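Local coordinates for glycosylation Associate Protein 2 (Streptococcus agalactiae serotype V, PDB 6OYC) that probably acts within the accessory Sec system, in complex with its partner Gap proteins, in the glycosylation and secretion of a streptococcal surface adhesin, at residues K59-L65 against F81-F87; R120-K124 against L232-I236; F189-I193 against I277-E283; F284-F288 against F310-W314. All blocks are in the same frame, centred on the assembly; numbering follows the deposited sequence.

Overall arrangement
Along the chain, contact 1 closes before contact 2 opens, contacts 2 and 3 interleave, and contact 4 comes last. Contact 1 joins two strands of the N-terminal parallel sheet. Contact 2 ties helix 115-125, which packs on that sheet through Phe122 against Phe87 and Ala62, to a loop of the antiparallel beta region. In contact 3 a strand of that region, 185-195, meets the hairpin that opens the mixed eight-stranded sheet, and contact 4 follows directly on the hairpin's second strand, 283-289. Tyr84 and Phe288 join contacts 1 and 4, whose centres lie about 19 Å apart. The four contacts thus link three parts of one chain.

Contact 1: K59-L65 against F81-F87; sequences KISALLL and FEVYEVF
Leu63 sets its CB over the Phe81 ring, 3.6 Å from the centroid and 4° off the ring normal, a CH-pi contact at the centre of the tightly packed side. Phe81 CG lies anti to its carbonyl carbon (chi1 -68°), which turns the ring face to Leu63. Ile60 CG2 comes to the ring edge, 3.6 Å from Phe81 CE1. Beside them strands 62-65 and 86-89 pair in parallel: Leu63 N gives to Glu85 O (2.9 Å), Phe87 N to Leu63 O, and Leu65 N to Phe87 O. Leu65 CD1 reaches Val86 CG1, while Leu64 CD1 meets Phe87 CB on the other face.

The looser end is polar. Lys59 NZ stays 4.4 Å from Glu85 OE2, too far for a salt bridge, and a water that donates to Ser61 O (2.6 Å) bonds only weakly to that carboxylate oxygen. Glu85 OE1 turns back to accept from Glu82 N, within the type II turn from Glu82 to Glu85.

Strand 6-11 flanks Leu64 through backbone bonds to Leu9 and Val11, strand 108-110 lies beyond Phe87, and helix 115-125 packs Leu118 and Phe122 against the Ala62, Leu64 and Phe87 face.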
# COMPACT_ATOMS: atom_id res chain seq x y z
N LYS B 59 -19.03 -9.78 -13.32
CA LYS B 59 -18.75 -9.46 -11.93
C LYS B 59 -19.79 -8.47 -11.40
O LYS B 59 -20.23 -7.57 -12.13
CB LYS B 59 -17.34 -8.86 -11.81
CG LYS B 59 -16.85 -8.50 -10.39
CD LYS B 59 -15.57 -7.62 -10.47
CE LYS B 59 -14.86 -7.45 -9.11
NZ LYS B 59 -13.56 -8.20 -9.02
N ILE B 60 -20.21 -8.65 -10.15
CA ILE B 60 -20.95 -7.63 -9.42
C ILE B 60 -19.96 -6.97 -8.48
O ILE B 60 -19.44 -7.63 -7.57
CB ILE B 60 -22.16 -8.20 -8.67
CG1 ILE B 60 -23.07 -8.98 -9.63
CG2 ILE B 60 -22.94 -7.06 -8.02
CD1 ILE B 60 -24.32 -9.53 -8.98
N SER B 61 -19.69 -5.69 -8.69
CA SER B 61 -18.55 -5.05 -8.06
C SER B 61 -18.85 -4.46 -6.69
O SER B 61 -17.92 -4.15 -5.93
CB SER B 61 -18.00 -3.96 -8.99
OG SER B 61 -17.29 -4.54 -10.06
N ALA B 62 -20.13 -4.29 -6.35
CA ALA B 62 -20.45 -3.80 -5.02
C ALA B 62 -21.85 -4.27 -4.62
O ALA B 62 -22.73 -4.47 -5.47
CB ALA B 62 -20.37 -2.27 -4.93
N LEU B 63 -22.03 -4.43 -3.32
CA LEU B 63 -23.33 -4.67 -2.71
C LEU B 63 -23.69 -3.42 -1.92
O LEU B 63 -22.98 -3.05 -0.98
CB LEU B 63 -23.28 -5.90 -1.79
CG LEU B 63 -24.52 -6.15 -0.92
CD1 LEU B 63 -25.74 -6.36 -1.81
CD2 LEU B 63 -24.32 -7.35 0.04
N LEU B 64 -24.78 -2.77 -2.31
CA LEU B 64 -25.18 -1.52 -1.68
C LEU B 64 -26.38 -1.79 -0.79
O LEU B 64 -27.46 -2.15 -1.27
CB LEU B 64 -25.50 -0.44 -2.72
CG LEU B 64 -26.06 0.83 -2.08
CD1 LEU B 64 -25.08 1.40 -1.04
CD2 LEU B 64 -26.41 1.86 -3.13
N LEU B 65 -26.20 -1.60 0.50
CA LEU B 65 -27.24 -1.88 1.49
C LEU B 65 -27.78 -0.54 1.97
O LEU B 65 -27.07 0.24 2.61
CB LEU B 65 -26.67 -2.71 2.64
CG LEU B 65 -26.12 -4.09 2.25
CD1 LEU B 65 -25.53 -4.85 3.45
CD2 LEU B 65 -27.20 -4.93 1.56
N PHE B 81 -19.86 -11.84 -2.44
CA PHE B 81 -19.17 -10.56 -2.30
C PHE B 81 -17.95 -10.70 -1.40
O PHE B 81 -17.98 -11.43 -0.41
CB PHE B 81 -20.11 -9.47 -1.76
CG PHE B 81 -21.20 -9.09 -2.73
CD1 PHE B 81 -20.93 -8.25 -3.80
CD2 PHE B 81 -22.48 -9.62 -2.59
CE1 PHE B 81 -21.92 -7.92 -4.72
CE2 PHE B 81 -23.48 -9.30 -3.49
CZ PHE B 81 -23.20 -8.45 -4.57
N GLU B 82 -16.89 -9.97 -1.74
CA GLU B 82 -15.64 -9.96 -1.01
C GLU B 82 -15.65 -8.84 0.02
O GLU B 82 -16.49 -7.94 -0.01
CB GLU B 82 -14.46 -9.75 -1.97
CG GLU B 82 -14.31 -10.84 -3.00
CD GLU B 82 -13.92 -12.16 -2.37
OE1 GLU B 82 -12.83 -12.22 -1.75
OE2 GLU B 82 -14.71 -13.13 -2.47
N VAL B 83 -14.67 -8.87 0.92
CA VAL B 83 -14.51 -7.77 1.86
C VAL B 83 -14.37 -6.43 1.11
O VAL B 83 -13.90 -6.37 -0.04
CB VAL B 83 -13.31 -8.04 2.78
CG1 VAL B 83 -13.65 -9.19 3.76
CG2 VAL B 83 -12.06 -8.35 1.96
N TYR B 84 -14.79 -5.36 1.78
CA TYR B 84 -14.75 -3.98 1.27
C TYR B 84 -15.63 -3.75 0.05
O TYR B 84 -15.68 -2.62 -0.45
CB TYR B 84 -13.32 -3.56 0.92
CG TYR B 84 -12.40 -3.70 2.10
CD1 TYR B 84 -12.58 -2.92 3.23
CD2 TYR B 84 -11.37 -4.64 2.09
CE1 TYR B 84 -11.75 -3.04 4.33
CE2 TYR B 84 -10.54 -4.77 3.18
CZ TYR B 84 -10.74 -3.98 4.31
OH TYR B 84 -9.93 -4.11 5.41
N GLU B 85 -16.34 -4.78 -0.42
CA GLU B 85 -17.29 -4.62 -1.52
C GLU B 85 -18.69 -4.29 -1.03
O GLU B 85 -19.60 -4.14 -1.85
CB GLU B 85 -17.33 -5.87 -2.40
CG GLU B 85 -16.06 -6.07 -3.21
CD GLU B 85 -16.16 -7.22 -4.21
OE1 GLU B 85 -17.17 -7.97 -4.18
OE2 GLU B 85 -15.21 -7.38 -5.01
N VAL B 86 -18.89 -4.18 0.27
CA VAL B 86 -20.22 -3.98 0.83
C VAL B 86 -20.30 -2.56 1.37
O VAL B 86 -19.34 -2.05 1.96
CB VAL B 86 -20.51 -5.03 1.93
CG1 VAL B 86 -21.90 -4.81 2.55
CG2 VAL B 86 -20.40 -6.42 1.32
N PHE B 87 -21.45 -1.92 1.16
CA PHE B 87 -21.62 -0.52 1.53
C PHE B 87 -22.89 -0.32 2.32
O PHE B 87 -23.94 -0.89 2.00
CB PHE B 87 -21.59 0.35 0.26
CG PHE B 87 -20.27 0.33 -0.42
CD1 PHE B 87 -19.92 -0.72 -1.26
CD2 PHE B 87 -19.34 1.34 -0.18
CE1 PHE B 87 -18.67 -0.77 -1.88
CE2 PHE B 87 -18.10 1.31 -0.80
CZ PHE B 87 -17.76 0.25 -1.65
O HOH W 1 -15.54 -4.99 -6.44

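Contact 2: R120-K124 against L232-I236; sequences RQFYK and LESDI
Glu233 OE2 is gripped by two cations at once: Arg120 NH2 at 2.5 Å, a short modelled distance not to be pressed, and Lys124 NZ at 2.8 Å, both arriving from the same face of the carboxylate. The arginine stands well above the carboxylate plane, whereas the lysine comes on the anti side and nearer to it. Guanidinium and carboxylate planes are turned 73° apart. The second link, Arg120 NE to Glu233 OE1 (3.2 Å), is weak. Lys124 NZ also holds Asp235 OD2 at 2.8 Å, again on the anti side, and Arg120 NH2 adds a weak bond to that oxygen. Lys124 lays its CE over one face of the Arg120 guanidinium, near the rim. The four residues form a closed salt-bridge network in which the charges probably offset one another.

Further out, one water joins Arg120 NH1 to Asp235 OD1, and another accepts from Lys124 NZ and Ser234 N. The lysine chain runs extended beyond CG, which carries NZ between the two acids. In Glu233 the bend at chi2 (-93°) swings the carboxylate toward Arg120. An ST turn, Ser234 OG accepting from Ile236 N at 3.1 Å, bends the chain around Asp235.

Tyr185 of strand 185-195 packs against Arg120, Lys124 and Glu233, so helix 115-125 meets the loop between strands 230-232 and 238-247 right beside that strand.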
# COMPACT_ATOMS: atom_id res chain seq x y z
N ARG B 120 -20.54 8.09 -7.99
CA ARG B 120 -19.30 8.47 -8.66
C ARG B 120 -18.14 7.60 -8.19
O ARG B 120 -17.30 7.18 -8.99
CB ARG B 120 -19.00 9.95 -8.39
CG ARG B 120 -18.01 10.59 -9.34
CD ARG B 120 -18.58 10.62 -10.75
NE ARG B 120 -17.75 11.35 -11.71
CZ ARG B 120 -17.97 11.31 -13.03
NH1 ARG B 120 -18.97 10.59 -13.52
NH2 ARG B 120 -17.18 11.99 -13.85
N GLN B 121 -18.07 7.32 -6.88
CA GLN B 121 -17.02 6.46 -6.33
C GLN B 121 -17.12 5.04 -6.89
O GLN B 121 -16.10 4.42 -7.22
CB GLN B 121 -17.10 6.42 -4.81
CG GLN B 121 -16.75 7.73 -4.13
CD GLN B 121 -17.04 7.68 -2.62
OE1 GLN B 121 -18.13 7.31 -2.19
NE2 GLN B 121 -16.06 8.05 -1.82
N PHE B 122 -18.33 4.48 -6.95
CA PHE B 122 -18.52 3.21 -7.64
C PHE B 122 -17.96 3.30 -9.07
O PHE B 122 -17.12 2.49 -9.49
CB PHE B 122 -20.01 2.84 -7.68
CG PHE B 122 -20.56 2.31 -6.37
CD1 PHE B 122 -19.73 2.10 -5.27
CD2 PHE B 122 -21.91 1.99 -6.26
CE1 PHE B 122 -20.25 1.59 -4.07
CE2 PHE B 122 -22.45 1.48 -5.07
CZ PHE B 122 -21.62 1.29 -3.97
N TYR B 123 -18.42 4.32 -9.81
CA TYR B 123 -18.08 4.44 -11.23
C TYR B 123 -16.57 4.44 -11.45
O TYR B 123 -16.08 3.84 -12.41
CB TYR B 123 -18.69 5.71 -11.80
CG TYR B 123 -18.74 5.73 -13.31
CD1 TYR B 123 -19.27 4.65 -14.01
CD2 TYR B 123 -18.26 6.81 -14.04
CE1 TYR B 123 -19.34 4.65 -15.38
CE2 TYR B 123 -18.33 6.82 -15.43
CZ TYR B 123 -18.86 5.72 -16.09
OH TYR B 123 -18.93 5.68 -17.45
N LYS B 124 -15.81 5.09 -10.58
CA LYS B 124 -14.39 5.27 -10.88
C LYS B 124 -13.47 4.64 -9.86
O LYS B 124 -12.25 4.77 -9.99
CB LYS B 124 -14.08 6.77 -11.05
CG LYS B 124 -14.74 7.34 -12.34
CD LYS B 124 -14.01 8.56 -12.88
CE LYS B 124 -14.69 9.09 -14.16
NZ LYS B 124 -14.05 10.37 -14.66
N LEU B 232 -7.84 13.64 -8.71
CA LEU B 232 -8.34 14.30 -9.90
C LEU B 232 -9.16 13.33 -10.74
O LEU B 232 -8.78 12.18 -10.94
CB LEU B 232 -7.20 14.82 -10.77
CG LEU B 232 -6.28 15.81 -10.08
CD1 LEU B 232 -5.27 16.38 -11.08
CD2 LEU B 232 -7.14 16.89 -9.47
N GLU B 233 -10.24 13.84 -11.30
CA GLU B 233 -11.13 12.98 -12.03
C GLU B 233 -11.78 13.80 -13.12
O GLU B 233 -12.28 14.90 -12.85
CB GLU B 233 -12.16 12.39 -11.05
CG GLU B 233 -13.25 11.65 -11.65
CD GLU B 233 -14.47 12.49 -11.93
OE1 GLU B 233 -15.08 13.03 -10.99
OE2 GLU B 233 -14.83 12.56 -13.12
N SER B 234 -11.76 13.30 -14.34
CA SER B 234 -12.46 13.95 -15.44
C SER B 234 -12.79 12.90 -16.48
O SER B 234 -12.12 11.87 -16.58
CB SER B 234 -11.61 15.07 -16.07
OG SER B 234 -12.14 15.44 -17.33
N ASP B 235 -13.81 13.17 -17.28
CA ASP B 235 -14.12 12.21 -18.32
C ASP B 235 -13.30 12.40 -19.59
O ASP B 235 -13.46 11.63 -20.53
CB ASP B 235 -15.61 12.22 -18.63
CG ASP B 235 -16.46 11.74 -17.44
OD1 ASP B 235 -17.63 12.18 -17.32
OD2 ASP B 235 -15.96 10.92 -16.63
N ILE B 236 -12.38 13.35 -19.59
CA ILE B 236 -11.45 13.53 -20.69
C ILE B 236 -10.19 12.73 -20.41
O ILE B 236 -9.64 12.79 -19.30
CB ILE B 236 -11.11 15.02 -20.88
CG1 ILE B 236 -12.34 15.77 -21.36
CG2 ILE B 236 -9.96 15.16 -21.83
CD1 ILE B 236 -12.46 17.20 -20.79
O HOH W 2 -19.32 10.58 -16.24
O HOH W 3 -11.11 10.10 -14.39

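Contact 3: F189-I193 against I277-E283; sequences FLEHI and IDAIGHE
Phe189 and Glu191 of strand 185-195 face the tight hairpin loop between strands 274-277 and 283-289, where a type I turn runs from Asp278 to Gly281. The strand belongs to the antiparallel beta region and the loop to the edge hairpin of the mixed sheet, so two parts of the fold meet here by packing and through water.

Glu191 can be followed outward. From CB its CG lies anti to the carbonyl carbon (chi1 -84°) and swings across to the loop, where CG rests 3.3 Å from Gly281 O. CD stays 3.8 Å from that carbonyl. At the tip the oxygens part: OE2 comes to the edge of the His282 ring, 3.7 Å from CD2, and hydrogen-bonds to Tyr157 OH, as does His282 NE2; OE1 is hydrogen-bonded to His258 NE2. A water accepts from Glu283 N and lies in bonding reach of both Glu191 OE1 and Glu283 OE2, though it may not serve both.

Phe189, two residues earlier on the strand, also points toward the loop. Its edge meets Gly281 O in plane, its CZ touches Ile277 CD1, and the Glu283 carboxylate slides past the ring with its plane tilted 45° to it. The Glu283 charge is met by Arg275 and Arg260, and Arg275 also makes a cation-pi contact with Phe189. Within the loop Asp278 OD1 accepts from His282 N (2.8 Å) and so steadies the turn. Farther along the strand, Ile193 CD1 fits against the branched side chain of Ile280, 3.6 Å from its CB.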
# COMPACT_ATOMS: atom_id res chain seq x y z
N PHE B 189 0.59 12.80 -5.20
CA PHE B 189 1.06 13.25 -3.89
C PHE B 189 2.53 13.65 -3.97
O PHE B 189 3.38 12.85 -4.37
CB PHE B 189 0.88 12.17 -2.81
CG PHE B 189 1.47 12.55 -1.50
CD1 PHE B 189 0.97 13.64 -0.81
CD2 PHE B 189 2.55 11.87 -0.98
CE1 PHE B 189 1.51 14.04 0.39
CE2 PHE B 189 3.11 12.26 0.22
CZ PHE B 189 2.59 13.35 0.90
N LEU B 190 2.83 14.87 -3.57
CA LEU B 190 4.18 15.43 -3.65
C LEU B 190 4.79 15.45 -2.25
O LEU B 190 4.35 16.20 -1.39
CB LEU B 190 4.13 16.83 -4.24
CG LEU B 190 5.42 17.63 -4.23
CD1 LEU B 190 6.35 17.01 -5.24
CD2 LEU B 190 5.16 19.13 -4.54
N GLU B 191 5.81 14.62 -2.04
CA GLU B 191 6.64 14.74 -0.84
C GLU B 191 7.38 16.06 -0.87
O GLU B 191 8.16 16.31 -1.80
CB GLU B 191 7.65 13.62 -0.78
CG GLU B 191 7.17 12.37 -0.22
CD GLU B 191 8.29 11.37 -0.12
OE1 GLU B 191 8.09 10.25 -0.65
OE2 GLU B 191 9.35 11.73 0.47
N HIS B 192 7.21 16.88 0.15
CA HIS B 192 8.03 18.07 0.24
C HIS B 192 8.02 18.57 1.66
O HIS B 192 7.24 18.11 2.49
CB HIS B 192 7.53 19.16 -0.69
CG HIS B 192 6.21 19.70 -0.25
ND1 HIS B 192 5.07 18.93 -0.27
CD2 HIS B 192 5.86 20.90 0.27
CE1 HIS B 192 4.06 19.65 0.20
NE2 HIS B 192 4.52 20.84 0.54
N ILE B 193 8.89 19.54 1.91
CA ILE B 193 9.00 20.23 3.18
C ILE B 193 9.37 21.68 2.91
O ILE B 193 10.22 21.96 2.06
CB ILE B 193 10.06 19.56 4.08
CG1 ILE B 193 9.47 18.34 4.76
CG2 ILE B 193 10.55 20.54 5.12
CD1 ILE B 193 10.54 17.37 5.17
N ILE B 277 0.89 8.08 7.19
CA ILE B 277 1.89 9.09 6.84
C ILE B 277 2.42 9.76 8.10
O ILE B 277 1.72 9.87 9.11
CB ILE B 277 1.30 10.12 5.85
CG1 ILE B 277 2.39 10.92 5.18
CG2 ILE B 277 0.30 11.04 6.53
CD1 ILE B 277 1.95 11.47 3.84
N ASP B 278 3.66 10.22 8.04
CA ASP B 278 4.30 10.91 9.15
C ASP B 278 4.47 12.39 8.82
O ASP B 278 4.09 12.85 7.74
CB ASP B 278 5.62 10.23 9.51
CG ASP B 278 6.78 10.65 8.62
OD1 ASP B 278 6.56 11.12 7.47
OD2 ASP B 278 7.94 10.48 9.07
N ALA B 279 5.10 13.12 9.74
CA ALA B 279 5.16 14.58 9.63
C ALA B 279 5.81 15.05 8.34
O ALA B 279 5.45 16.11 7.83
CB ALA B 279 5.90 15.18 10.82
N ILE B 280 6.77 14.30 7.79
CA ILE B 280 7.51 14.78 6.63
C ILE B 280 6.98 14.20 5.32
O ILE B 280 7.60 14.39 4.28
CB ILE B 280 9.02 14.54 6.75
CG1 ILE B 280 9.36 13.05 6.76
CG2 ILE B 280 9.60 15.28 7.96
CD1 ILE B 280 10.81 12.75 6.33
N GLY B 281 5.83 13.53 5.34
CA GLY B 281 5.26 13.00 4.12
C GLY B 281 5.78 11.64 3.72
O GLY B 281 5.65 11.26 2.55
N HIS B 282 6.37 10.90 4.65
CA HIS B 282 6.76 9.52 4.41
C HIS B 282 5.56 8.63 4.63
O HIS B 282 4.92 8.70 5.69
CB HIS B 282 7.90 9.11 5.34
CG HIS B 282 9.24 9.55 4.87
ND1 HIS B 282 10.41 9.13 5.46
CD2 HIS B 282 9.61 10.38 3.86
CE1 HIS B 282 11.44 9.68 4.84
NE2 HIS B 282 10.98 10.44 3.86
N GLU B 283 5.24 7.79 3.64
CA GLU B 283 4.06 6.94 3.68
C GLU B 283 4.44 5.48 3.84
O GLU B 283 5.53 5.05 3.46
CB GLU B 283 3.21 7.07 2.41
CG GLU B 283 2.94 8.50 1.96
CD GLU B 283 2.49 8.57 0.49
OE1 GLU B 283 1.29 8.79 0.22
OE2 GLU B 283 3.35 8.41 -0.39
O HOH W 4 5.94 8.51 0.72

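Contact 4: F284-F288 against F310-W314; sequences FMTYF and FEGFW
Phe310 turns one ring face to Tyr287 CB, where strand 283-289 of the mixed sheet meets the loop leading into helix 313-318. That eight-stranded sheet is consistent with the alpha/beta-hydrolase fold of the clan to which the family belongs, and the contact packs a strand and a helix entrance together by aromatic rings.

The CH-pi contact is clear: Tyr287 CB sits 3.9 Å from the centroid of the Phe310 ring and 15° off its normal, shifted toward the rim. The edge of that same ring points at the strand backbone, with Phe310 CE1 3.3 Å from Met285 O. Farther round, CZ comes 3.6 Å from Met285 CB. Phe310 thus lies against the strand by its rim and one face together.

Tyr287 has a second partner. Its CG stands opposite the backbone N (chi1 178°), which carries the ring on past Phe310 to Phe313. There the edge of Phe313 meets the face of Tyr287 in an offset edge-to-face pair, the planes at 62° and the centroids 5.7 Å apart. Gly312, in the N-cap position, stands just ahead of Phe313 at the start of the helix.

Around this, Leu325 and Cys327 of strand 323-327 touch Phe310, and Gln130 OE1 accepts from Phe310 N. Thr286 turns away from the aromatic cluster, its OG1 bonded to His276 NE2. The nearest approach between Tyr287 and Phe313 is from CE2 of the tyrosine to CE1 of the phenylalanine, 3.5 Å.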
# COMPACT_ATOMS: atom_id res chain seq x y z
N PHE B 284 3.50 4.72 4.42
CA PHE B 284 3.36 3.30 4.16
C PHE B 284 1.88 3.02 3.99
O PHE B 284 1.02 3.81 4.40
CB PHE B 284 3.96 2.41 5.28
CG PHE B 284 3.30 2.55 6.65
CD1 PHE B 284 3.68 3.56 7.53
CD2 PHE B 284 2.32 1.64 7.06
CE1 PHE B 284 3.09 3.66 8.79
CE2 PHE B 284 1.72 1.74 8.32
CZ PHE B 284 2.10 2.75 9.18
N MET B 285 1.58 1.89 3.36
CA MET B 285 0.19 1.49 3.17
C MET B 285 -0.04 0.11 3.76
O MET B 285 0.89 -0.71 3.86
CB MET B 285 -0.19 1.51 1.69
CG MET B 285 -0.36 2.91 1.15
SD MET B 285 1.23 3.67 0.84
CE MET B 285 0.68 5.15 -0.03
N THR B 286 -1.28 -0.16 4.13
CA THR B 286 -1.63 -1.46 4.68
C THR B 286 -2.90 -1.96 4.01
O THR B 286 -3.78 -1.17 3.67
CB THR B 286 -1.82 -1.41 6.22
OG1 THR B 286 -2.85 -0.48 6.54
CG2 THR B 286 -0.53 -0.97 6.91
N TYR B 287 -2.97 -3.27 3.82
CA TYR B 287 -4.20 -3.91 3.39
C TYR B 287 -4.53 -5.02 4.37
O TYR B 287 -3.64 -5.78 4.78
CB TYR B 287 -4.07 -4.48 1.97
CG TYR B 287 -5.34 -5.19 1.57
CD1 TYR B 287 -6.46 -4.47 1.21
CD2 TYR B 287 -5.43 -6.58 1.61
CE1 TYR B 287 -7.62 -5.09 0.87
CE2 TYR B 287 -6.59 -7.23 1.27
CZ TYR B 287 -7.68 -6.47 0.90
OH TYR B 287 -8.85 -7.09 0.56
N PHE B 288 -5.80 -5.14 4.74
CA PHE B 288 -6.18 -6.10 5.77
C PHE B 288 -7.45 -6.85 5.37
O PHE B 288 -8.45 -6.22 5.02
CB PHE B 288 -6.37 -5.40 7.12
CG PHE B 288 -7.06 -6.24 8.17
CD1 PHE B 288 -6.40 -7.31 8.77
CD2 PHE B 288 -8.34 -5.92 8.59
CE1 PHE B 288 -7.04 -8.08 9.76
CE2 PHE B 288 -8.98 -6.67 9.59
CZ PHE B 288 -8.32 -7.75 10.17
N PHE B 310 0.94 -3.21 -3.17
CA PHE B 310 1.21 -4.35 -2.29
C PHE B 310 1.71 -5.56 -3.07
O PHE B 310 1.17 -5.92 -4.12
CB PHE B 310 -0.05 -4.76 -1.54
CG PHE B 310 -0.62 -3.69 -0.67
CD1 PHE B 310 -0.04 -3.41 0.57
CD2 PHE B 310 -1.72 -2.96 -1.08
CE1 PHE B 310 -0.55 -2.41 1.37
CE2 PHE B 310 -2.25 -1.97 -0.29
CZ PHE B 310 -1.67 -1.69 0.96
N GLU B 311 2.74 -6.20 -2.52
CA GLU B 311 3.18 -7.52 -2.96
C GLU B 311 2.46 -8.62 -2.20
O GLU B 311 2.13 -8.47 -1.02
CB GLU B 311 4.67 -7.69 -2.72
CG GLU B 311 5.54 -7.46 -3.90
CD GLU B 311 6.98 -7.81 -3.60
OE1 GLU B 311 7.26 -8.34 -2.48
OE2 GLU B 311 7.82 -7.54 -4.47
N GLY B 312 2.24 -9.74 -2.88
CA GLY B 312 1.84 -10.96 -2.20
C GLY B 312 0.38 -11.08 -1.84
O GLY B 312 0.05 -11.83 -0.92
N PHE B 313 -0.51 -10.36 -2.53
CA PHE B 313 -1.94 -10.49 -2.29
C PHE B 313 -2.41 -11.93 -2.50
O PHE B 313 -3.04 -12.54 -1.63
CB PHE B 313 -2.71 -9.55 -3.20
CG PHE B 313 -4.21 -9.60 -3.01
CD1 PHE B 313 -4.81 -8.96 -1.94
CD2 PHE B 313 -5.01 -10.28 -3.92
CE1 PHE B 313 -6.19 -8.99 -1.78
CE2 PHE B 313 -6.39 -10.33 -3.76
CZ PHE B 313 -6.98 -9.68 -2.69
N TRP B 314 -2.15 -12.48 -3.68
CA TRP B 314 -2.71 -13.79 -3.98
C TRP B 314 -2.07 -14.88 -3.13
O TRP B 314 -2.75 -15.83 -2.72
CB TRP B 314 -2.58 -14.08 -5.46
CG TRP B 314 -3.44 -13.19 -6.27
CD1 TRP B 314 -3.04 -12.20 -7.13
CD2 TRP B 314 -4.87 -13.18 -6.29
NE1 TRP B 314 -4.14 -11.58 -7.68
CE2 TRP B 314 -5.28 -12.17 -7.19
CE3 TRP B 314 -5.85 -13.93 -5.63
CZ2 TRP B 314 -6.61 -11.88 -7.45
CZ3 TRP B 314 -7.19 -13.66 -5.89
CH2 TRP B 314 -7.56 -12.64 -6.80